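Local coordinates for protein acetone carboxylase alpha subunit (Xanthobacter autotrophicus Py2, PDB 5M45) that carries a manganese(II) ion as the alpha subunit of acetone carboxylase, a member of the hydantoinase B/oxoprolinase family, at residues C140-L145 / G198-C203; C152-I157 / I177-V182; G172-I177 / R235-G240. All coordinates share one frame; numbering follows the deposited sequence.

Contact 1 (C140-L145 / G198-C203)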
ATOM      1  N   CYS A 140       6.784 -12.040   7.967  1.00 12.48           N
ATOM      2  CA  CYS A 140       5.465 -11.478   8.165  1.00 12.56           C
ATOM      3  C   CYS A 140       4.661 -11.612   6.878  1.00 12.18           C
ATOM      4  O   CYS A 140       5.206 -11.493   5.791  1.00 12.09           O
ATOM      5  CB  CYS A 140       5.580 -10.014   8.628  1.00 13.04           C
ATOM      6  SG  CYS A 140       4.011  -9.188   9.024  1.00 13.66           S
ATOM      7  N   ASN A 141       3.360 -11.844   7.010  1.00 11.93           N
ATOM      8  CA  ASN A 141       2.487 -12.058   5.839  1.00 11.70           C
ATOM      9  C   ASN A 141       1.035 -11.737   6.136  1.00 11.37           C
ATOM     10  O   ASN A 141       0.561 -11.979   7.261  1.00 11.13           O
ATOM     11  CB  ASN A 141       2.599 -13.541   5.409  1.00 11.74           C
ATOM     12  CG  ASN A 141       1.671 -13.897   4.274  1.00 11.88           C
ATOM     13  OD1 ASN A 141       1.914 -13.535   3.116  1.00 11.89           O
ATOM     14  ND2 ASN A 141       0.579 -14.567   4.594  1.00 12.00           N
ATOM     15  N   ASN A 142       0.332 -11.170   5.148  1.00 11.41           N
ATOM     16  CA  ASN A 142      -1.137 -11.059   5.202  1.00 11.19           C
ATOM     17  C   ASN A 142      -1.841 -11.162   3.846  1.00 11.45           C
ATOM     18  O   ASN A 142      -3.033 -10.811   3.747  1.00 11.54           O
ATOM     19  CB  ASN A 142      -1.559  -9.773   5.931  1.00 11.18           C
ATOM     20  CG  ASN A 142      -1.329  -8.527   5.092  1.00 11.17           C
ATOM     21  OD1 ASN A 142      -0.687  -8.612   4.048  1.00 11.26           O
ATOM     22  ND2 ASN A 142      -1.875  -7.379   5.520  1.00 10.99           N
ATOM     23  N   ASP A 143      -1.150 -11.639   2.808  1.00 11.55           N
ATOM     24  CA  ASP A 143      -1.608 -11.500   1.425  1.00 11.60           C
ATOM     25  C   ASP A 143      -2.787 -12.437   1.104  1.00 11.76           C
ATOM     26  O   ASP A 143      -2.631 -13.665   1.085  1.00 11.75           O
ATOM     27  CB  ASP A 143      -0.397 -11.798   0.501  1.00 11.74           C
ATOM     28  CG  ASP A 143      -0.664 -11.564  -0.972  1.00 11.80           C
ATOM     29  OD1 ASP A 143      -1.794 -11.105  -1.361  1.00 11.82           O
ATOM     30  OD2 ASP A 143       0.288 -11.821  -1.743  1.00 11.82           O
ATOM     31  N   SER A 144      -3.974 -11.863   0.869  1.00 11.69           N
ATOM     32  CA  SER A 144      -5.137 -12.668   0.527  1.00 11.90           C
ATOM     33  C   SER A 144      -5.053 -13.367  -0.842  1.00 12.03           C
ATOM     34  O   SER A 144      -5.767 -14.362  -1.053  1.00 12.03           O
ATOM     35  CB  SER A 144      -6.438 -11.857   0.619  1.00 11.97           C
ATOM     36  OG  SER A 144      -6.681 -11.471   1.955  1.00 11.82           O
ATOM     37  N   LEU A 145      -4.174 -12.917  -1.756  1.00 12.06           N
ATOM     38  CA  LEU A 145      -3.989 -13.637  -3.040  1.00 12.39           C
ATOM     39  C   LEU A 145      -3.363 -15.031  -2.888  1.00 12.61           C
ATOM     40  O   LEU A 145      -3.473 -15.841  -3.802  1.00 13.36           O
ATOM     41  CB  LEU A 145      -3.196 -12.797  -4.060  1.00 12.33           C
ATOM     42  CG  LEU A 145      -3.991 -11.673  -4.712  1.00 12.26           C
ATOM     43  CD1 LEU A 145      -3.120 -10.769  -5.587  1.00 12.35           C
ATOM     44  CD2 LEU A 145      -5.156 -12.201  -5.508  1.00 12.43           C
ATOM     45  N   GLY A 198      -5.714  -1.816   1.658  1.00 12.11           N
ATOM     46  CA  GLY A 198      -4.845  -1.944   2.830  1.00 12.02           C
ATOM     47  C   GLY A 198      -3.404  -2.359   2.493  1.00 11.90           C
ATOM     48  O   GLY A 198      -3.117  -2.877   1.413  1.00 11.95           O
ATOM     49  N   TYR A 199      -2.518  -2.110   3.434  1.00 11.92           N
ATOM     50  CA  TYR A 199      -1.095  -2.545   3.399  1.00 11.87           C
ATOM     51  C   TYR A 199      -1.045  -4.088   3.299  1.00 11.89           C
ATOM     52  O   TYR A 199      -1.545  -4.778   4.184  1.00 11.88           O
ATOM     53  CB  TYR A 199      -0.412  -2.079   4.688  1.00 11.86           C
ATOM     54  CG  TYR A 199       1.120  -2.197   4.756  1.00 11.86           C
ATOM     55  CD1 TYR A 199       1.938  -1.520   3.851  1.00 11.95           C
ATOM     56  CD2 TYR A 199       1.733  -2.912   5.774  1.00 11.90           C
ATOM     57  CE1 TYR A 199       3.350  -1.598   3.947  1.00 12.10           C
ATOM     58  CE2 TYR A 199       3.123  -2.982   5.900  1.00 11.99           C
ATOM     59  CZ  TYR A 199       3.933  -2.327   4.980  1.00 12.11           C
ATOM     60  OH  TYR A 199       5.336  -2.379   5.118  1.00 12.52           O
ATOM     61  N   SER A 200      -0.483  -4.605   2.200  1.00 11.97           N
ATOM     62  CA  SER A 200      -0.488  -6.043   1.885  1.00 11.81           C
ATOM     63  C   SER A 200       0.960  -6.519   1.755  1.00 11.86           C
ATOM     64  O   SER A 200       1.734  -5.972   0.950  1.00 11.73           O
ATOM     65  CB  SER A 200      -1.264  -6.352   0.596  1.00 12.02           C
ATOM     66  OG  SER A 200      -1.448  -7.776   0.398  1.00 12.29           O
ATOM     67  N   ILE A 201       1.298  -7.550   2.546  1.00 11.70           N
ATOM     68  CA  ILE A 201       2.663  -8.030   2.777  1.00 11.62           C
ATOM     69  C   ILE A 201       2.731  -9.499   2.270  1.00 11.70           C
ATOM     70  O   ILE A 201       1.997 -10.345   2.773  1.00 11.59           O
ATOM     71  CB  ILE A 201       2.947  -8.011   4.297  1.00 11.53           C
ATOM     72  CG1 ILE A 201       2.670  -6.604   4.915  1.00 11.60           C
ATOM     73  CG2 ILE A 201       4.372  -8.428   4.593  1.00 11.74           C
ATOM     74  CD1 ILE A 201       2.016  -6.657   6.310  1.00 11.47           C
ATOM     75  N   THR A 202       3.613  -9.805   1.307  1.00 11.78           N
ATOM     76  CA  THR A 202       3.710 -11.170   0.755  1.00 11.92           C
ATOM     77  C   THR A 202       4.932 -11.935   1.284  1.00 12.16           C
ATOM     78  O   THR A 202       6.017 -11.801   0.734  1.00 12.49           O
ATOM     79  CB  THR A 202       3.705 -11.155  -0.793  1.00 11.87           C
ATOM     80  OG1 THR A 202       2.532 -10.505  -1.278  1.00 11.66           O
ATOM     81  CG2 THR A 202       3.756 -12.590  -1.374  1.00 11.94           C
ATOM     82  N   CYS A 203       4.744 -12.713   2.350  1.00 12.32           N
ATOM     83  CA  CYS A 203       5.818 -13.544   2.953  1.00 12.62           C
ATOM     84  C   CYS A 203       7.184 -12.803   3.046  1.00 12.56           C
ATOM     85  O   CYS A 203       8.253 -13.318   2.666  1.00 12.43           O
ATOM     86  CB  CYS A 203       5.919 -14.874   2.189  1.00 13.04           C
ATOM     87  SG  CYS A 203       4.480 -15.966   2.409  1.00 13.94           S
TER
HETATM   88  O   HOH W   1      -4.053  -8.893  -0.019  1.00 12.04           O
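Asn-142 and Ile-201 meet where strand 138-141 runs out of the seven-stranded antiparallel sheet, beside the loop that leads into strand 204-208; the touching parts run 111° apart end to end. Asn-142 grips this loop with its backbone and both ends of its amide. Its backbone N donates to Ile-201 O at 3.0 Å, while OD1 takes the Ile-201 N-H at 2.7 Å, in a nearly straight bond (169°) whose donor is tilted from the carbonyl plane. ND2 of Asn-142 gives a hydrogen to Tyr-199 O at 2.9 Å, the acceptor lying in the amide plane, and a second to Pro-151 O. With CG set between backbone N and carbonyl carbon (chi1 74°), the amide is laid against the backbone of 199-201, and these bonds fix its flip. Asn-141 adds a further grip, its OD1 accepting from Cys-203 N at 3.0 Å. The Ile-201 side chain crosses Asn-142 at about a right angle, with CG2 lying 3.4 Å from Cys-140 O.

Beyond the strand end, Asp-143 OD2 receives the Thr-202 OG1 hydroxyl at 2.6 Å from above the carboxylate plane. The same oxygen forms a salt bridge with Arg-222 of the second subunit, and OD1 another with Arg-194, so this buried carboxylate is probably held ionised. Asp-143 OD1 also accepts from Leu-145 N at 3.0 Å. A water joins the two segments, accepting from Ser-144 N and hydrogen-bonded to Ser-200 OG at 2.9 Å. Asp-143 thus closes an Asx turn just past the strand end, where the chain enters a short 3-10 segment, while the asparagine amide pairs with extended backbone much as a neighbouring peptide group would.

Contact 2 (C152-I157 / I177-V182). With MN (manganese (II) ion), chain M.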
ATOM      1  N   CYS A 152      -6.317  -7.222   7.548  1.00 11.91           N
ATOM      2  CA  CYS A 152      -6.231  -7.016   8.984  1.00 12.17           C
ATOM      3  C   CYS A 152      -5.801  -8.227   9.857  1.00 12.06           C
ATOM      4  O   CYS A 152      -5.506  -8.051  11.055  1.00 12.07           O
ATOM      5  CB  CYS A 152      -7.503  -6.387   9.535  1.00 12.56           C
ATOM      6  SG  CYS A 152      -7.595  -4.608   9.177  1.00 13.31           S
ATOM      7  N   ASP A 153      -5.787  -9.446   9.288  1.00 11.77           N
ATOM      8  CA  ASP A 153      -5.242 -10.582   9.998  1.00 11.67           C
ATOM      9  C   ASP A 153      -3.756 -10.751   9.634  1.00 11.60           C
ATOM     10  O   ASP A 153      -3.426 -11.289   8.562  1.00 12.13           O
ATOM     11  CB  ASP A 153      -6.043 -11.838   9.731  1.00 11.64           C
ATOM     12  CG  ASP A 153      -7.429 -11.779  10.332  1.00 11.67           C
ATOM     13  OD1 ASP A 153      -7.645 -10.982  11.287  1.00 11.67           O
ATOM     14  OD2 ASP A 153      -8.343 -12.514   9.871  1.00 11.72           O
ATOM     15  N   ILE A 154      -2.885 -10.286  10.513  1.00 11.22           N
ATOM     16  CA  ILE A 154      -1.460 -10.296  10.245  1.00 11.17           C
ATOM     17  C   ILE A 154      -0.799 -11.554  10.833  1.00 11.18           C
ATOM     18  O   ILE A 154      -0.996 -11.867  12.037  1.00 10.87           O
ATOM     19  CB  ILE A 154      -0.756  -9.053  10.860  1.00 11.19           C
ATOM     20  CG1 ILE A 154      -1.468  -7.734  10.462  1.00 11.12           C
ATOM     21  CG2 ILE A 154       0.717  -9.045  10.489  1.00 11.25           C
ATOM     22  CD1 ILE A 154      -1.422  -7.417   8.988  1.00 10.96           C
ATOM     23  N   HIS A 155      -0.026 -12.247   9.997  1.00 11.20           N
ATOM     24  CA  HIS A 155       0.758 -13.427  10.406  1.00 11.39           C
ATOM     25  C   HIS A 155       2.246 -13.082  10.671  1.00 11.28           C
ATOM     26  O   HIS A 155       2.852 -12.356   9.876  1.00 11.21           O
ATOM     27  CB  HIS A 155       0.775 -14.544   9.339  1.00 11.65           C
ATOM     28  CG  HIS A 155      -0.539 -14.818   8.688  1.00 11.91           C
ATOM     29  ND1 HIS A 155      -0.628 -15.346   7.416  1.00 12.26           N
ATOM     30  CD2 HIS A 155      -1.811 -14.688   9.135  1.00 12.08           C
ATOM     31  CE1 HIS A 155      -1.909 -15.514   7.099  1.00 12.25           C
ATOM     32  NE2 HIS A 155      -2.644 -15.110   8.127  1.00 12.09           N
ATOM     33  N   THR A 156       2.805 -13.656  11.751  1.00 11.16           N
ATOM     34  CA  THR A 156       4.247 -13.734  11.995  1.00 11.14           C
ATOM     35  C   THR A 156       4.591 -15.233  11.984  1.00 11.34           C
ATOM     36  O   THR A 156       3.946 -16.031  12.667  1.00 11.27           O
ATOM     37  CB  THR A 156       4.654 -13.096  13.335  1.00 11.17           C
ATOM     38  OG1 THR A 156       4.356 -11.696  13.337  1.00 10.96           O
ATOM     39  CG2 THR A 156       6.172 -13.282  13.606  1.00 11.25           C
ATOM     40  N   ILE A 157       5.550 -15.613  11.137  1.00 11.45           N
ATOM     41  CA  ILE A 157       5.955 -17.018  10.911  1.00 11.70           C
ATOM     42  C   ILE A 157       7.497 -17.172  11.153  1.00 11.75           C
ATOM     43  O   ILE A 157       8.302 -16.433  10.588  1.00 11.78           O
ATOM     44  CB  ILE A 157       5.559 -17.461   9.482  1.00 11.72           C
ATOM     45  CG1 ILE A 157       4.029 -17.449   9.279  1.00 11.67           C
ATOM     46  CG2 ILE A 157       6.077 -18.866   9.196  1.00 11.89           C
ATOM     47  CD1 ILE A 157       3.638 -17.398   7.799  1.00 11.62           C
ATOM     48  N   ILE A 177      -6.487  -3.467  14.245  1.00 11.31           N
ATOM     49  CA  ILE A 177      -7.606  -2.536  14.103  1.00 11.61           C
ATOM     50  C   ILE A 177      -7.753  -2.032  12.651  1.00 11.81           C
ATOM     51  O   ILE A 177      -8.876  -2.000  12.112  1.00 11.92           O
ATOM     52  CB  ILE A 177      -7.534  -1.345  15.101  1.00 11.70           C
ATOM     53  CG1 ILE A 177      -7.545  -1.862  16.542  1.00 11.81           C
ATOM     54  CG2 ILE A 177      -8.702  -0.346  14.847  1.00 11.79           C
ATOM     55  CD1 ILE A 177      -7.185  -0.805  17.583  1.00 12.04           C
ATOM     56  N   ASP A 178      -6.650  -1.632  12.022  1.00 12.04           N
ATOM     57  CA  ASP A 178      -6.678  -1.193  10.641  1.00 12.19           C
ATOM     58  C   ASP A 178      -5.347  -1.410   9.939  1.00 12.29           C
ATOM     59  O   ASP A 178      -4.283  -1.479  10.607  1.00 12.09           O
ATOM     60  CB  ASP A 178      -7.153   0.267  10.477  1.00 12.48           C
ATOM     61  CG  ASP A 178      -6.020   1.310  10.610  1.00 12.66           C
ATOM     62  OD1 ASP A 178      -5.564   1.596  11.744  1.00 12.84           O
ATOM     63  OD2 ASP A 178      -5.592   1.889   9.580  1.00 12.95           O
ATOM     64  N   THR A 179      -5.421  -1.490   8.588  1.00 12.36           N
ATOM     65  CA  THR A 179      -4.259  -1.596   7.740  1.00 12.55           C
ATOM     66  C   THR A 179      -4.169  -0.469   6.705  1.00 12.51           C
ATOM     67  O   THR A 179      -3.494  -0.618   5.694  1.00 12.56           O
ATOM     68  CB  THR A 179      -4.153  -2.990   7.047  1.00 12.71           C
ATOM     69  OG1 THR A 179      -5.402  -3.382   6.486  1.00 13.12           O
ATOM     70  CG2 THR A 179      -3.738  -4.046   8.067  1.00 12.90           C
ATOM     71  N   GLY A 180      -4.781   0.678   6.971  1.00 12.58           N
ATOM     72  CA  GLY A 180      -4.631   1.812   6.066  1.00 12.48           C
ATOM     73  C   GLY A 180      -5.313   1.584   4.725  1.00 12.43           C
ATOM     74  O   GLY A 180      -4.727   1.876   3.664  1.00 12.71           O
ATOM     75  N   ALA A 181      -6.540   1.076   4.770  1.00 12.23           N
ATOM     76  CA  ALA A 181      -7.427   1.056   3.584  1.00 12.18           C
ATOM     77  C   ALA A 181      -8.099   2.413   3.450  1.00 12.20           C
ATOM     78  O   ALA A 181      -8.044   3.239   4.369  1.00 11.95           O
ATOM     79  CB  ALA A 181      -8.466  -0.059   3.709  1.00 12.10           C
ATOM     80  N   VAL A 182      -8.719   2.640   2.293  1.00 12.32           N
ATOM     81  CA  VAL A 182      -9.503   3.864   2.004  1.00 12.57           C
ATOM     82  C   VAL A 182     -10.523   4.152   3.142  1.00 12.75           C
ATOM     83  O   VAL A 182     -10.581   5.279   3.659  1.00 12.91           O
ATOM     84  CB  VAL A 182     -10.207   3.768   0.634  1.00 12.65           C
ATOM     85  CG1 VAL A 182     -11.220   4.905   0.425  1.00 12.87           C
ATOM     86  CG2 VAL A 182      -9.151   3.743  -0.491  1.00 12.60           C
TER
HETATM   87 MN    MN M 801      -9.633 -10.520  11.101  1.00 11.33          MN
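Cys-152 and Thr-179 bring the start of strand 153-162 against the loop that follows strand 165-175. No hydrogen bond crosses between the two segments, and the contact is one of van der Waals packing, most of it made by the cysteine sulfur. Placed beside its own backbone N (chi1 -77°), SG of Cys-152 lies across the loop backbone, 3.8 Å from CA of Asp-178 and 4.1 Å from Ile-177 O. It also stands 3.7 Å from Thr-179 OG1. The threonine methyl supplies the apolar remainder: CG2 of Thr-179 sits 4.0 Å from Cys-152 CA, and it meets CD1 of Ile-154 tip to tip at 4.2 Å. A chi1 of 47° serves both ends of this threonine, turning its hydroxyl toward the sulfur while the methyl faces the isoleucine.

Polar bonding is internal to the loop. The Asp-178 side chain leaves the backbone on the side away from the strand and closes an Asx turn, OD2 accepting from Gly-180 N at 3.0 Å on the anti side, well out of the carboxylate plane. Its other oxygen, OD1, is hydrogen-bonded to Thr-226, and OD2 also takes Arg-225 N, so the buried carboxylate is held at both oxygens.

Metal coordination occupies the strand residue between the two that pack. Asp-153 leaves the backbone away from the loop and binds manganese through OD1 at 2.0 Å, with OD2 more distant at 2.7 Å; His-150 and His-175 are the other protein ligands, and a weak hydrogen bond ties OD2 to His-111. Strand 153-162 runs here between strands 165-175 and 138-141 of the antiparallel sheet, with helix 111-124 packed on His-155 and Ile-157 farther along and the 177-182 loop lying by its first residues.

Contact 3 (G172-I177 / R235-G240). With MN (manganese (II) ion), chain M.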
ATOM      1  N   GLY A 172       1.883 -17.257  14.291  1.00 11.52           N
ATOM      2  CA  GLY A 172       1.004 -16.490  15.182  1.00 11.34           C
ATOM      3  C   GLY A 172       0.263 -15.393  14.439  1.00 11.28           C
ATOM      4  O   GLY A 172       0.855 -14.696  13.598  1.00 11.29           O
ATOM      5  N   VAL A 173      -1.040 -15.270  14.692  1.00 11.19           N
ATOM      6  CA  VAL A 173      -1.909 -14.278  14.028  1.00 11.03           C
ATOM      7  C   VAL A 173      -2.611 -13.400  15.050  1.00 10.96           C
ATOM      8  O   VAL A 173      -3.028 -13.901  16.112  1.00 11.02           O
ATOM      9  CB  VAL A 173      -2.923 -14.945  13.082  1.00 10.94           C
ATOM     10  CG1 VAL A 173      -3.821 -15.941  13.833  1.00 10.98           C
ATOM     11  CG2 VAL A 173      -3.794 -13.907  12.354  1.00 10.88           C
ATOM     12  N   THR A 174      -2.728 -12.102  14.747  1.00 10.91           N
ATOM     13  CA  THR A 174      -3.616 -11.181  15.482  1.00 10.94           C
ATOM     14  C   THR A 174      -4.483 -10.409  14.478  1.00 10.93           C
ATOM     15  O   THR A 174      -3.976  -9.939  13.442  1.00 10.98           O
ATOM     16  CB  THR A 174      -2.866 -10.099  16.289  1.00 11.04           C
ATOM     17  OG1 THR A 174      -1.975  -9.390  15.422  1.00 10.95           O
ATOM     18  CG2 THR A 174      -2.064 -10.683  17.432  1.00 11.13           C
ATOM     19  N   HIS A 175      -5.763 -10.253  14.781  1.00 10.87           N
ATOM     20  CA  HIS A 175      -6.597  -9.274  14.068  1.00 10.75           C
ATOM     21  C   HIS A 175      -6.241  -7.859  14.544  1.00 10.72           C
ATOM     22  O   HIS A 175      -6.450  -7.554  15.716  1.00 10.67           O
ATOM     23  CB  HIS A 175      -8.099  -9.516  14.298  1.00 10.77           C
ATOM     24  CG  HIS A 175      -8.958  -8.465  13.651  1.00 10.74           C
ATOM     25  ND1 HIS A 175      -9.617  -8.660  12.460  1.00 10.68           N
ATOM     26  CD2 HIS A 175      -9.159  -7.162  13.981  1.00 10.83           C
ATOM     27  CE1 HIS A 175     -10.212  -7.533  12.095  1.00 10.82           C
ATOM     28  NE2 HIS A 175      -9.958  -6.612  13.004  1.00 10.79           N
ATOM     29  N   VAL A 176      -5.700  -7.022  13.648  1.00 10.70           N
ATOM     30  CA  VAL A 176      -5.339  -5.604  13.990  1.00 10.86           C
ATOM     31  C   VAL A 176      -6.483  -4.650  13.630  1.00 11.06           C
ATOM     32  O   VAL A 176      -7.345  -4.974  12.777  1.00 11.02           O
ATOM     33  CB  VAL A 176      -4.020  -5.139  13.336  1.00 10.87           C
ATOM     34  CG1 VAL A 176      -2.889  -6.115  13.676  1.00 10.79           C
ATOM     35  CG2 VAL A 176      -4.147  -4.986  11.797  1.00 10.87           C
ATOM     36  N   ILE A 177      -6.487  -3.467  14.245  1.00 11.31           N
ATOM     37  CA  ILE A 177      -7.606  -2.536  14.103  1.00 11.61           C
ATOM     38  C   ILE A 177      -7.753  -2.032  12.651  1.00 11.81           C
ATOM     39  O   ILE A 177      -8.876  -2.000  12.112  1.00 11.92           O
ATOM     40  CB  ILE A 177      -7.534  -1.345  15.101  1.00 11.70           C
ATOM     41  CG1 ILE A 177      -7.545  -1.862  16.542  1.00 11.81           C
ATOM     42  CG2 ILE A 177      -8.702  -0.346  14.847  1.00 11.79           C
ATOM     43  CD1 ILE A 177      -7.185  -0.805  17.583  1.00 12.04           C
ATOM     44  N   ARG A 235       4.449  -7.230  18.708  1.00 12.33           N
ATOM     45  CA  ARG A 235       5.201  -7.803  19.833  1.00 12.46           C
ATOM     46  C   ARG A 235       4.470  -9.017  20.437  1.00 12.20           C
ATOM     47  O   ARG A 235       5.132  -9.992  20.817  1.00 12.07           O
ATOM     48  CB  ARG A 235       5.528  -6.747  20.907  1.00 12.91           C
ATOM     49  CG  ARG A 235       6.362  -5.568  20.374  1.00 13.26           C
ATOM     50  CD  ARG A 235       7.757  -6.016  19.870  1.00 13.53           C
ATOM     51  NE  ARG A 235       8.516  -4.930  19.326  1.00 13.98           N
ATOM     52  CZ  ARG A 235       9.793  -5.014  18.922  1.00 14.57           C
ATOM     53  NH1 ARG A 235      10.416  -3.956  18.418  1.00 14.98           N
ATOM     54  NH2 ARG A 235      10.486  -6.143  18.995  1.00 14.56           N
ATOM     55  N   THR A 236       3.126  -8.963  20.488  1.00 11.90           N
ATOM     56  CA  THR A 236       2.284 -10.100  20.865  1.00 11.85           C
ATOM     57  C   THR A 236       2.551 -11.357  20.022  1.00 11.93           C
ATOM     58  O   THR A 236       2.724 -12.455  20.568  1.00 12.07           O
ATOM     59  CB  THR A 236       0.757  -9.732  20.741  1.00 11.65           C
ATOM     60  OG1 THR A 236       0.461  -8.672  21.681  1.00 11.77           O
ATOM     61  CG2 THR A 236      -0.128 -10.905  21.030  1.00 11.56           C
ATOM     62  N   ARG A 237       2.601 -11.196  18.701  1.00 11.79           N
ATOM     63  CA  ARG A 237       2.826 -12.341  17.807  1.00 11.85           C
ATOM     64  C   ARG A 237       4.254 -12.926  17.979  1.00 12.15           C
ATOM     65  O   ARG A 237       4.431 -14.156  18.054  1.00 11.88           O
ATOM     66  CB  ARG A 237       2.611 -11.972  16.331  1.00 11.55           C
ATOM     67  CG  ARG A 237       1.189 -11.565  15.957  1.00 11.33           C
ATOM     68  CD  ARG A 237       1.002 -11.331  14.453  1.00 11.22           C
ATOM     69  NE  ARG A 237       1.914 -10.322  13.895  1.00 11.23           N
ATOM     70  CZ  ARG A 237       1.676  -9.017  13.830  1.00 11.24           C
ATOM     71  NH1 ARG A 237       0.552  -8.477  14.283  1.00 11.23           N
ATOM     72  NH2 ARG A 237       2.591  -8.215  13.292  1.00 11.41           N
ATOM     73  N   ILE A 238       5.265 -12.046  18.041  1.00 12.65           N
ATOM     74  CA  ILE A 238       6.649 -12.518  18.183  1.00 13.08           C
ATOM     75  C   ILE A 238       6.849 -13.258  19.526  1.00 13.13           C
ATOM     76  O   ILE A 238       7.569 -14.274  19.569  1.00 13.35           O
ATOM     77  CB  ILE A 238       7.688 -11.370  18.056  1.00 13.72           C
ATOM     78  CG1 ILE A 238       7.596 -10.778  16.699  1.00 14.22           C
ATOM     79  CG2 ILE A 238       9.082 -11.939  18.177  1.00 14.05           C
ATOM     80  CD1 ILE A 238       8.334  -9.451  16.552  1.00 14.64           C
ATOM     81  N   ALA A 239       6.245 -12.744  20.610  1.00 12.97           N
ATOM     82  CA  ALA A 239       6.330 -13.394  21.923  1.00 13.02           C
ATOM     83  C   ALA A 239       5.847 -14.833  21.878  1.00 12.93           C
ATOM     84  O   ALA A 239       6.553 -15.749  22.303  1.00 12.99           O
ATOM     85  CB  ALA A 239       5.541 -12.620  22.978  1.00 13.04           C
ATOM     86  N   GLY A 240       4.641 -15.035  21.376  1.00 12.77           N
ATOM     87  CA  GLY A 240       4.092 -16.373  21.329  1.00 12.57           C
ATOM     88  C   GLY A 240       4.862 -17.338  20.412  1.00 12.35           C
ATOM     89  O   GLY A 240       5.067 -18.495  20.774  1.00 12.23           O
TER
HETATM   90 MN    MN M 801      -9.633 -10.520  11.101  1.00 11.33          MN
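Thr-174 and Arg-237 form the tight part of this contact, where strand 172-175 lies under helix 235-240, nearly antiparallel to it (157°) with axes 7.7 Å apart. Arg-237 NH1 donates to Thr-174 OG1 at 2.9 Å, the hydroxyl oxygen lying at the guanidinium edge and almost in its plane. A bend in the arginine chain (chi3 -57°) brings this edge to the threonine, while NE donates to Thr-156 OG1 on the next strand, so two threonines fix the turn of the buried group. The aliphatic part is in van der Waals contact as well: CG of Arg-237 is 3.7 Å from Thr-174 CG2, and its CD lies 3.5 Å from Gly-172 O. At Gly-172, which has no side chain, the backbones come closest, CA to CA of Arg-237 5.2 Å.

Packing is looser around this bond. The Thr-174 and Thr-236 side chains pass each other at a slant, CG2 to CG2 at 4.1 Å, and Val-176 CG1 reaches NH1 of Arg-237 at 4.2 Å. Partly exposed Arg-235 does not touch the strand and makes a salt bridge with an acidic side chain of another protein's chain.

His-175 leaves the backbone away from the helix and binds manganese through ND1 at 2.3 Å. Helix 227-255 thus covers the face of strand 165-175 remote from the metal, with strands 90-95 and 153-162 flanking that strand in the sheet.

Overall arrangement
All three contacts reach one seven-stranded antiparallel sheet, in which strands 138-141, 153-162 and 165-175 are successive neighbours. Contact 2 is central, its centre about 8 Å from that of contact 1 and about 10 Å from that of contact 3; the centres of contacts 1 and 3 are about 15 Å apart, their nearest atoms about 5 Å, without touching. Along the chain, contact 2 lies between the segments of contact 1; contact 3 alternates with each. Probable hydrogen bonds, Asn-141 O to His-155 N and Cys-152 O to Val-176 N, tie neighbouring strands or residues at their ends. Contacts 2 and 3 share Ile-177 and meet at the manganese, where adjacent strand ends supply Asp-153 and His-175.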